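Local coordinates for putative hexulose 6 phosphate synthase (Salmonella typhimurium, PDB 3F4W), which belongs to the orotidine 5'-phosphate decarboxylase / HUMPS family and folds as a closed eight-stranded beta/alpha (TIM) barrel, at residues H53-A58 with G77-T82; K2-L7 with V26-V31; T82-T87 with D109-D114. One frame throughout, in Å; residues are numbered along the deposited sequence.

Contact 1 (H53-A58 with G77-T82); sequences HKEVLA and GADYVT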
loop_
_atom_site.group_PDB
_atom_site.type_symbol
_atom_site.label_atom_id
_atom_site.label_comp_id
_atom_site.label_asym_id
_atom_site.label_seq_id
_atom_site.Cartn_x
_atom_site.Cartn_y
_atom_site.Cartn_z
ATOM N N HIS A 53 15.663 -20.939 -6.470
ATOM C CA HIS A 53 15.398 -21.101 -7.896
ATOM C C HIS A 53 14.012 -20.617 -8.301
ATOM O O HIS A 53 13.661 -20.646 -9.480
ATOM C CB HIS A 53 15.595 -22.559 -8.314
ATOM C CG HIS A 53 16.980 -23.065 -8.073
ATOM N ND1 HIS A 53 17.295 -23.895 -7.019
ATOM C CD2 HIS A 53 18.138 -22.842 -8.736
ATOM C CE1 HIS A 53 18.586 -24.172 -7.051
ATOM N NE2 HIS A 53 19.121 -23.544 -8.083
ATOM N N LYS A 54 13.233 -20.169 -7.320
ATOM C CA LYS A 54 11.901 -19.626 -7.570
ATOM C C LYS A 54 11.945 -18.103 -7.571
ATOM O O LYS A 54 12.703 -17.502 -6.812
ATOM C CB LYS A 54 10.927 -20.106 -6.491
ATOM C CG LYS A 54 10.654 -21.594 -6.527
ATOM C CD LYS A 54 9.904 -21.958 -7.790
ATOM C CE LYS A 54 9.721 -23.453 -7.902
ATOM N NZ LYS A 54 8.961 -23.797 -9.123
ATOM N N GLU A 55 11.131 -17.481 -8.419
ATOM C CA GLU A 55 11.026 -16.026 -8.424
ATOM C C GLU A 55 10.106 -15.567 -7.298
ATOM O O GLU A 55 9.101 -16.210 -7.003
ATOM C CB GLU A 55 10.528 -15.513 -9.777
ATOM C CG GLU A 55 11.562 -15.614 -10.886
ATOM C CD GLU A 55 11.071 -15.039 -12.202
ATOM O OE1 GLU A 55 11.881 -14.398 -12.908
ATOM O OE2 GLU A 55 9.879 -15.225 -12.531
ATOM N N VAL A 56 10.463 -14.458 -6.664
ATOM C CA VAL A 56 9.680 -13.941 -5.552
ATOM C C VAL A 56 9.144 -12.562 -5.902
ATOM O O VAL A 56 9.891 -11.687 -6.339
ATOM C CB VAL A 56 10.510 -13.885 -4.243
ATOM C CG1 VAL A 56 9.697 -13.273 -3.113
ATOM C CG2 VAL A 56 10.989 -15.278 -3.856
ATOM N N LEU A 57 7.836 -12.392 -5.726
ATOM C CA LEU A 57 7.149 -11.130 -5.978
ATOM C C LEU A 57 6.750 -10.503 -4.641
ATOM O O LEU A 57 6.105 -11.148 -3.822
ATOM C CB LEU A 57 5.899 -11.402 -6.833
ATOM C CG LEU A 57 4.767 -10.418 -7.200
ATOM C CD1 LEU A 57 4.443 -9.409 -6.111
ATOM C CD2 LEU A 57 5.000 -9.720 -8.546
ATOM N N ALA A 58 7.143 -9.252 -4.415
ATOM C CA ALA A 58 6.715 -8.534 -3.216
ATOM C C ALA A 58 5.525 -7.643 -3.545
ATOM O O ALA A 58 5.666 -6.646 -4.255
ATOM C CB ALA A 58 7.864 -7.700 -2.652
ATOM N N GLY A 77 15.774 -9.367 -1.832
ATOM C CA GLY A 77 15.748 -10.561 -2.660
ATOM C C GLY A 77 14.562 -10.674 -3.606
ATOM O O GLY A 77 14.496 -11.604 -4.409
ATOM N N ALA A 78 13.621 -9.738 -3.522
ATOM C CA ALA A 78 12.460 -9.774 -4.407
ATOM C C ALA A 78 12.883 -9.656 -5.869
ATOM O O ALA A 78 13.780 -8.886 -6.199
ATOM C CB ALA A 78 11.475 -8.665 -4.046
ATOM N N ASP A 79 12.239 -10.428 -6.738
ATOM C CA ASP A 79 12.467 -10.333 -8.180
ATOM C C ASP A 79 11.486 -9.373 -8.848
ATOM O O ASP A 79 11.778 -8.808 -9.902
ATOM C CB ASP A 79 12.360 -11.717 -8.817
ATOM C CG ASP A 79 13.372 -12.677 -8.259
ATOM O OD1 ASP A 79 12.970 -13.625 -7.553
ATOM O OD2 ASP A 79 14.578 -12.457 -8.497
ATOM N N TYR A 80 10.316 -9.215 -8.232
ATOM C CA TYR A 80 9.303 -8.268 -8.685
ATOM C C TYR A 80 8.795 -7.452 -7.502
ATOM O O TYR A 80 8.801 -7.923 -6.366
ATOM C CB TYR A 80 8.099 -8.996 -9.292
ATOM C CG TYR A 80 8.391 -9.954 -10.429
ATOM C CD1 TYR A 80 8.255 -9.553 -11.751
ATOM C CD2 TYR A 80 8.769 -11.268 -10.180
ATOM C CE1 TYR A 80 8.505 -10.424 -12.792
ATOM C CE2 TYR A 80 9.022 -12.152 -11.220
ATOM C CZ TYR A 80 8.888 -11.720 -12.526
ATOM O OH TYR A 80 9.133 -12.585 -13.568
ATOM N N VAL A 81 8.348 -6.231 -7.774
ATOM C CA VAL A 81 7.581 -5.463 -6.796
ATOM C C VAL A 81 6.365 -4.885 -7.500
ATOM O O VAL A 81 6.418 -4.599 -8.693
ATOM C CB VAL A 81 8.400 -4.317 -6.165
ATOM C CG1 VAL A 81 9.617 -4.873 -5.430
ATOM C CG2 VAL A 81 8.814 -3.304 -7.219
ATOM N N THR A 82 5.266 -4.726 -6.768
ATOM C CA THR A 82 4.072 -4.121 -7.344
ATOM C C THR A 82 3.946 -2.657 -6.944
ATOM O O THR A 82 4.236 -2.283 -5.808
ATOM C CB THR A 82 2.768 -4.856 -6.949
ATOM O OG1 THR A 82 2.660 -4.916 -5.522
ATOM C CG2 THR A 82 2.740 -6.262 -7.528
#
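The Tyr80 ring meets Glu55 along its edge: Glu55 CB lies in the ring plane, and the carboxylate stands almost perpendicular to the ring (89°). Tyr80 OH donates to Glu55 OE2 at 2.9 Å, reaching that oxygen from above the carboxylate plane; Lys2 adds a salt bridge to the same oxygen. Leu57 CD2 comes at the ring obliquely and unusually close to Tyr80 CB (3.3 Å), with the Leu57 chi2 strained, so its exact placing is doubtful. Asp79 is the other carboxylate here. Its CG lies anti to the carbonyl carbon (chi1 -60°), which carries Asp79 OD1 back to Val56 N at 2.8 Å on the anti lone pair, while a salt bridge from Lys48 also holds OD1. Val56 O is gripped twice, by Asp79 N in the carbonyl plane at 2.7 Å and by Tyr80 N at 3.1 Å. From there the strands run parallel, with Ala58 N bonded to Tyr80 O and Thr82 N to Ala58 O. Ala58 CB packs on Ala78 CB on the side where helices 42-50 and 66-75 lie. Strand 55-62, helix 66-75 and strand 80-84 form a beta-alpha-beta unit, and these two parallel strands are its neighbouring staves in a TIM barrel.

Contact 2 (K2-L7 with V26-V31); sequences KLQLAL and VDIIEV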
loop_
_atom_site.group_PDB
_atom_site.type_symbol
_atom_site.label_atom_id
_atom_site.label_comp_id
_atom_site.label_asym_id
_atom_site.label_seq_id
_atom_site.Cartn_x
_atom_site.Cartn_y
_atom_site.Cartn_z
ATOM N N LYS A 2 2.935 -18.165 -16.774
ATOM C CA LYS A 2 3.426 -18.537 -15.454
ATOM C C LYS A 2 2.313 -18.598 -14.420
ATOM O O LYS A 2 1.323 -17.880 -14.521
ATOM C CB LYS A 2 4.474 -17.528 -14.987
ATOM C CG LYS A 2 5.713 -17.441 -15.858
ATOM C CD LYS A 2 6.688 -16.429 -15.282
ATOM C CE LYS A 2 8.009 -16.413 -16.032
ATOM N NZ LYS A 2 8.912 -15.342 -15.512
ATOM N N LEU A 3 2.487 -19.455 -13.419
ATOM C CA LEU A 3 1.583 -19.486 -12.276
ATOM C C LEU A 3 2.183 -18.729 -11.097
ATOM O O LEU A 3 3.213 -19.119 -10.553
ATOM C CB LEU A 3 1.252 -20.922 -11.869
ATOM C CG LEU A 3 0.435 -21.071 -10.582
ATOM C CD1 LEU A 3 -0.827 -20.217 -10.636
ATOM C CD2 LEU A 3 0.088 -22.531 -10.316
ATOM N N GLN A 4 1.530 -17.640 -10.708
ATOM C CA GLN A 4 1.956 -16.862 -9.552
ATOM C C GLN A 4 1.020 -17.166 -8.388
ATOM O O GLN A 4 -0.200 -17.097 -8.533
ATOM C CB GLN A 4 1.941 -15.370 -9.891
ATOM C CG GLN A 4 2.172 -14.444 -8.713
ATOM C CD GLN A 4 2.406 -13.007 -9.154
ATOM O OE1 GLN A 4 3.086 -12.759 -10.149
ATOM N NE2 GLN A 4 1.846 -12.056 -8.412
ATOM N N LEU A 5 1.596 -17.522 -7.242
ATOM C CA LEU A 5 0.820 -17.884 -6.058
ATOM C C LEU A 5 0.839 -16.790 -4.991
ATOM O O LEU A 5 1.879 -16.511 -4.394
ATOM C CB LEU A 5 1.345 -19.187 -5.454
ATOM C CG LEU A 5 0.699 -19.626 -4.139
ATOM C CD1 LEU A 5 -0.745 -20.052 -4.359
ATOM C CD2 LEU A 5 1.492 -20.752 -3.510
ATOM N N ALA A 6 -0.318 -16.187 -4.740
ATOM C CA ALA A 6 -0.423 -15.149 -3.716
ATOM C C ALA A 6 -0.538 -15.726 -2.303
ATOM O O ALA A 6 -1.505 -16.413 -1.978
ATOM C CB ALA A 6 -1.604 -14.222 -4.011
ATOM N N LEU A 7 0.461 -15.443 -1.470
ATOM C CA LEU A 7 0.395 -15.768 -0.051
ATOM C C LEU A 7 -0.037 -14.527 0.727
ATOM O O LEU A 7 0.781 -13.667 1.047
ATOM C CB LEU A 7 1.751 -16.264 0.457
ATOM C CG LEU A 7 2.368 -17.452 -0.285
ATOM C CD1 LEU A 7 3.723 -17.793 0.305
ATOM C CD2 LEU A 7 1.444 -18.658 -0.234
ATOM N N VAL A 26 4.536 -24.150 -9.027
ATOM C CA VAL A 26 4.420 -22.694 -8.997
ATOM C C VAL A 26 5.654 -22.040 -9.622
ATOM O O VAL A 26 6.771 -22.508 -9.426
ATOM C CB VAL A 26 4.248 -22.198 -7.543
ATOM C CG1 VAL A 26 4.359 -20.685 -7.464
ATOM C CG2 VAL A 26 2.917 -22.675 -6.973
ATOM N N ASP A 27 5.449 -20.963 -10.374
ATOM C CA ASP A 27 6.550 -20.247 -11.020
ATOM C C ASP A 27 6.980 -19.010 -10.233
ATOM O O ASP A 27 8.167 -18.703 -10.141
ATOM C CB ASP A 27 6.154 -19.819 -12.432
ATOM C CG ASP A 27 5.829 -20.994 -13.324
ATOM O OD1 ASP A 27 6.767 -21.742 -13.684
ATOM O OD2 ASP A 27 4.636 -21.166 -13.662
ATOM N N ILE A 28 6.009 -18.289 -9.689
ATOM C CA ILE A 28 6.298 -17.081 -8.924
ATOM C C ILE A 28 5.632 -17.133 -7.557
ATOM O O ILE A 28 4.423 -17.317 -7.457
ATOM C CB ILE A 28 5.800 -15.820 -9.652
ATOM C CG1 ILE A 28 6.446 -15.708 -11.036
ATOM C CG2 ILE A 28 6.091 -14.582 -8.815
ATOM C CD1 ILE A 28 5.869 -14.593 -11.897
ATOM N N ILE A 29 6.426 -16.983 -6.505
ATOM C CA ILE A 29 5.886 -16.933 -5.157
ATOM C C ILE A 29 5.614 -15.478 -4.799
ATOM O O ILE A 29 6.524 -14.648 -4.805
ATOM C CB ILE A 29 6.866 -17.540 -4.135
ATOM C CG1 ILE A 29 7.276 -18.950 -4.570
ATOM C CG2 ILE A 29 6.251 -17.541 -2.739
ATOM C CD1 ILE A 29 8.236 -19.633 -3.615
ATOM N N GLU A 30 4.360 -15.162 -4.506
ATOM C CA GLU A 30 4.006 -13.798 -4.151
ATOM C C GLU A 30 3.860 -13.634 -2.640
ATOM O O GLU A 30 3.057 -14.313 -2.004
ATOM C CB GLU A 30 2.711 -13.363 -4.842
ATOM C CG GLU A 30 2.173 -12.032 -4.325
ATOM C CD GLU A 30 0.796 -11.689 -4.866
ATOM O OE1 GLU A 30 0.455 -12.142 -5.977
ATOM O OE2 GLU A 30 0.055 -10.957 -4.175
ATOM N N VAL A 31 4.645 -12.734 -2.065
ATOM C CA VAL A 31 4.411 -12.333 -0.686
ATOM C C VAL A 31 3.325 -11.259 -0.699
ATOM O O VAL A 31 3.577 -10.120 -1.092
ATOM C CB VAL A 31 5.695 -11.811 -0.022
ATOM C CG1 VAL A 31 5.410 -11.316 1.392
ATOM C CG2 VAL A 31 6.752 -12.904 -0.006
#
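Leu3 O is gripped by two backbone donors, Asp27 N at 2.9 Å in the carbonyl plane and Ile28 N at 3.0 Å, tilted from it. The exchange is mutual: Asp27 OD2 accepts from Leu3 N at 2.8 Å, nearly straight (175°), on the anti lone pair. With CG beside its own backbone N (chi1 -61°), Asp27 swings this oxygen across to the first strand, where its CB also lies against Lys2 CB. Beyond this start, Leu5 N bonds to Ile28 O, Glu30 N to Leu5 O and Leu7 N to Glu30 O, keeping the strands parallel and in step. Among the side chains, Gln4 NE2 donates to Glu30 OE1 at 2.8 Å. Glu30 OE1 lies in the Gln4 amide plane, yet is itself met from above its carboxylate plane, the amide and carboxylate planes being 85° apart. Ala6 CB fits against the same carboxylate, 3.5 Å from Glu30 OE1, and a malonate ion, probably from the crystallisation liquor, lies about 4 Å from the Ala6 side chain. Asp59 lies close to Glu30 OE2. Strand 2-7, helix 12-22 and strand 28-31 form a beta-alpha-beta unit of the TIM barrel. Gln4, Ile28 and Glu30 lean on Leu57 of strand 55-62, Leu5, Leu7 and Ile29 pack on Met19 of helix 12-22, Ile29 and Val31 reach helix 42-50, and strand 183-186 borders strand 2-7 across the barrel closure.

Contact 3 (T82-T87 with D109-D114); sequences TVLGVT and DMICVD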
loop_
_atom_site.group_PDB
_atom_site.type_symbol
_atom_site.label_atom_id
_atom_site.label_comp_id
_atom_site.label_asym_id
_atom_site.label_seq_id
_atom_site.Cartn_x
_atom_site.Cartn_y
_atom_site.Cartn_z
ATOM N N THR A 82 5.266 -4.726 -6.768
ATOM C CA THR A 82 4.072 -4.121 -7.344
ATOM C C THR A 82 3.946 -2.657 -6.944
ATOM O O THR A 82 4.236 -2.283 -5.808
ATOM C CB THR A 82 2.768 -4.856 -6.949
ATOM O OG1 THR A 82 2.660 -4.916 -5.522
ATOM C CG2 THR A 82 2.740 -6.262 -7.528
ATOM N N VAL A 83 3.531 -1.844 -7.906
ATOM C CA VAL A 83 3.192 -0.448 -7.683
ATOM C C VAL A 83 1.772 -0.254 -8.212
ATOM O O VAL A 83 1.368 -0.917 -9.164
ATOM C CB VAL A 83 4.166 0.495 -8.425
ATOM C CG1 VAL A 83 4.052 0.302 -9.933
ATOM C CG2 VAL A 83 3.897 1.940 -8.062
ATOM N N LEU A 84 1.010 0.634 -7.585
ATOM C CA LEU A 84 -0.378 0.858 -7.978
ATOM C C LEU A 84 -0.486 1.709 -9.236
ATOM O O LEU A 84 0.117 2.775 -9.325
ATOM C CB LEU A 84 -1.146 1.534 -6.841
ATOM C CG LEU A 84 -1.969 0.700 -5.853
ATOM C CD1 LEU A 84 -1.705 -0.786 -5.974
ATOM C CD2 LEU A 84 -1.729 1.202 -4.429
ATOM N N GLY A 85 -1.271 1.239 -10.201
ATOM C CA GLY A 85 -1.516 1.995 -11.415
ATOM C C GLY A 85 -2.210 3.318 -11.144
ATOM O O GLY A 85 -2.119 4.249 -11.944
ATOM N N VAL A 86 -2.901 3.409 -10.010
ATOM C CA VAL A 86 -3.628 4.629 -9.672
ATOM C C VAL A 86 -2.722 5.708 -9.087
ATOM O O VAL A 86 -3.157 6.838 -8.885
ATOM C CB VAL A 86 -4.805 4.366 -8.699
ATOM C CG1 VAL A 86 -5.905 3.582 -9.396
ATOM C CG2 VAL A 86 -4.328 3.641 -7.456
ATOM N N THR A 87 -1.465 5.364 -8.818
ATOM C CA THR A 87 -0.535 6.340 -8.257
ATOM C C THR A 87 0.049 7.252 -9.333
ATOM O O THR A 87 -0.166 7.042 -10.527
ATOM C CB THR A 87 0.612 5.677 -7.467
ATOM O OG1 THR A 87 1.227 6.656 -6.618
ATOM C CG2 THR A 87 1.661 5.098 -8.408
ATOM N N ASP A 109 0.073 -2.803 -10.741
ATOM C CA ASP A 109 -1.209 -3.405 -10.392
ATOM C C ASP A 109 -2.325 -2.417 -10.681
ATOM O O ASP A 109 -2.400 -1.353 -10.066
ATOM C CB ASP A 109 -1.219 -3.813 -8.918
ATOM C CG ASP A 109 -2.499 -4.523 -8.510
ATOM O OD1 ASP A 109 -2.469 -5.260 -7.505
ATOM O OD2 ASP A 109 -3.536 -4.353 -9.176
ATOM N N MET A 110 -3.198 -2.783 -11.613
ATOM C CA MET A 110 -4.210 -1.872 -12.130
ATOM C C MET A 110 -5.514 -1.919 -11.348
ATOM O O MET A 110 -6.553 -1.490 -11.844
ATOM C CB MET A 110 -4.486 -2.190 -13.600
ATOM C CG MET A 110 -3.243 -2.150 -14.461
ATOM S SD MET A 110 -2.588 -0.482 -14.588
ATOM C CE MET A 110 -3.855 0.280 -15.589
ATOM N N ILE A 111 -5.463 -2.438 -10.128
ATOM C CA ILE A 111 -6.663 -2.507 -9.303
ATOM C C ILE A 111 -7.294 -1.121 -9.128
ATOM O O ILE A 111 -6.598 -0.136 -8.879
ATOM C CB ILE A 111 -6.372 -3.164 -7.931
ATOM C CG1 ILE A 111 -7.653 -3.266 -7.097
ATOM C CG2 ILE A 111 -5.290 -2.398 -7.175
ATOM C CD1 ILE A 111 -7.434 -3.891 -5.736
ATOM N N CYS A 112 -8.612 -1.052 -9.297
ATOM C CA CYS A 112 -9.376 0.187 -9.106
ATOM C C CYS A 112 -9.096 1.299 -10.111
ATOM O O CYS A 112 -9.494 2.437 -9.890
ATOM C CB CYS A 112 -9.177 0.729 -7.692
ATOM S SG CYS A 112 -10.027 -0.226 -6.444
ATOM N N VAL A 113 -8.408 0.991 -11.204
ATOM C CA VAL A 113 -8.193 1.993 -12.242
ATOM C C VAL A 113 -9.507 2.244 -12.985
ATOM O O VAL A 113 -10.115 1.317 -13.520
ATOM C CB VAL A 113 -7.081 1.574 -13.223
ATOM C CG1 VAL A 113 -7.127 2.424 -14.484
ATOM C CG2 VAL A 113 -5.721 1.680 -12.550
ATOM N N ASP A 114 -9.940 3.502 -13.004
ATOM C CA ASP A 114 -11.245 3.873 -13.554
ATOM C C ASP A 114 -11.300 3.880 -15.081
ATOM O O ASP A 114 -12.252 3.378 -15.672
ATOM C CB ASP A 114 -11.695 5.232 -13.004
ATOM C CG ASP A 114 -12.434 5.112 -11.681
ATOM O OD1 ASP A 114 -12.309 6.027 -10.836
ATOM O OD2 ASP A 114 -13.141 4.098 -11.486
HETATM O O HOH W 1 -4.024 0.786 -9.134
#
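Two backbone hydrogen bonds hold Asp109 to the residues flanking Leu84. Asp109 N donates to Val83 O at 2.8 Å, and Gly85 N returns a nearly straight bond (173°) to Asp109 O, coming from above the carbonyl plane. This parallel bridge lies where both strands end. Gly85 O in turn accepts a hydrogen bond from Arg119 NE of helix 116-126.

A water continues the polar link past that point. It accepts from Val86 N and donates to Asp109 O at 2.8 Å and to Ile111 O, so it stitches the two departing chains together and gives Asp109 O a second donor beside Gly85 N.

Each chain then turns. Leu84 to Thr87 make a type I beta turn, and Met110 to Val113 a type II turn. Overlapping the start of the type II turn, Asp109 forms an Asx turn: its CG is anti to the backbone N (chi1 -177°), which brings Asp109 OD2 forward to accept from Ile111 N at 2.9 Å. The other oxygen, OD1, is hydrogen-bonded to His134 ND1, so both oxygens of the carboxylate are held. These turns belong to the C-terminal ends of strands 80-84 and 105-109, the end of a TIM barrel where active sites of this fold generally lie.

Apolar contacts fill in around the turns. Val86 CG1 touches Val113 CG2 at 3.7 Å, the two valines passing antiparallel. Leu84 and Ile111 run alongside each other with their ends the same way, Leu84 CD1 being 4.1 Å from Ile111 CG2. The folded Met110 chain brings its SD to 4.2 Å from Gly85 CA.

Between subunits, Leu84 packs on Leu84 and Val86 on Val86 of the second subunit, and Cys112 meets Met63 of that other chain.

From the N terminus, contact 2 comes first: strand 2-7 leads through helix 12-22 to 26-31 and the loop closes there. Contact 1 then opens at 53-58 and closes at 77-82 after helix 66-75. Contact 3 starts at Thr82, the residue it shares with contact 1, and closes after helix 89-102 at 109-114, which starts on the last residue of strand 105-109. The three loops therefore follow in series, with none nested or crossed. Contacts 1 and 2 touch directly, since strands 28-31 and 55-62 are neighbours: Leu57 N lies 2.8 Å from Ile29 O, probably hydrogen-bonded. They involve strands 2-7, 28-31, 55-62 and 80-84; contact 3 adds 105-109 and reaches the subunit interface.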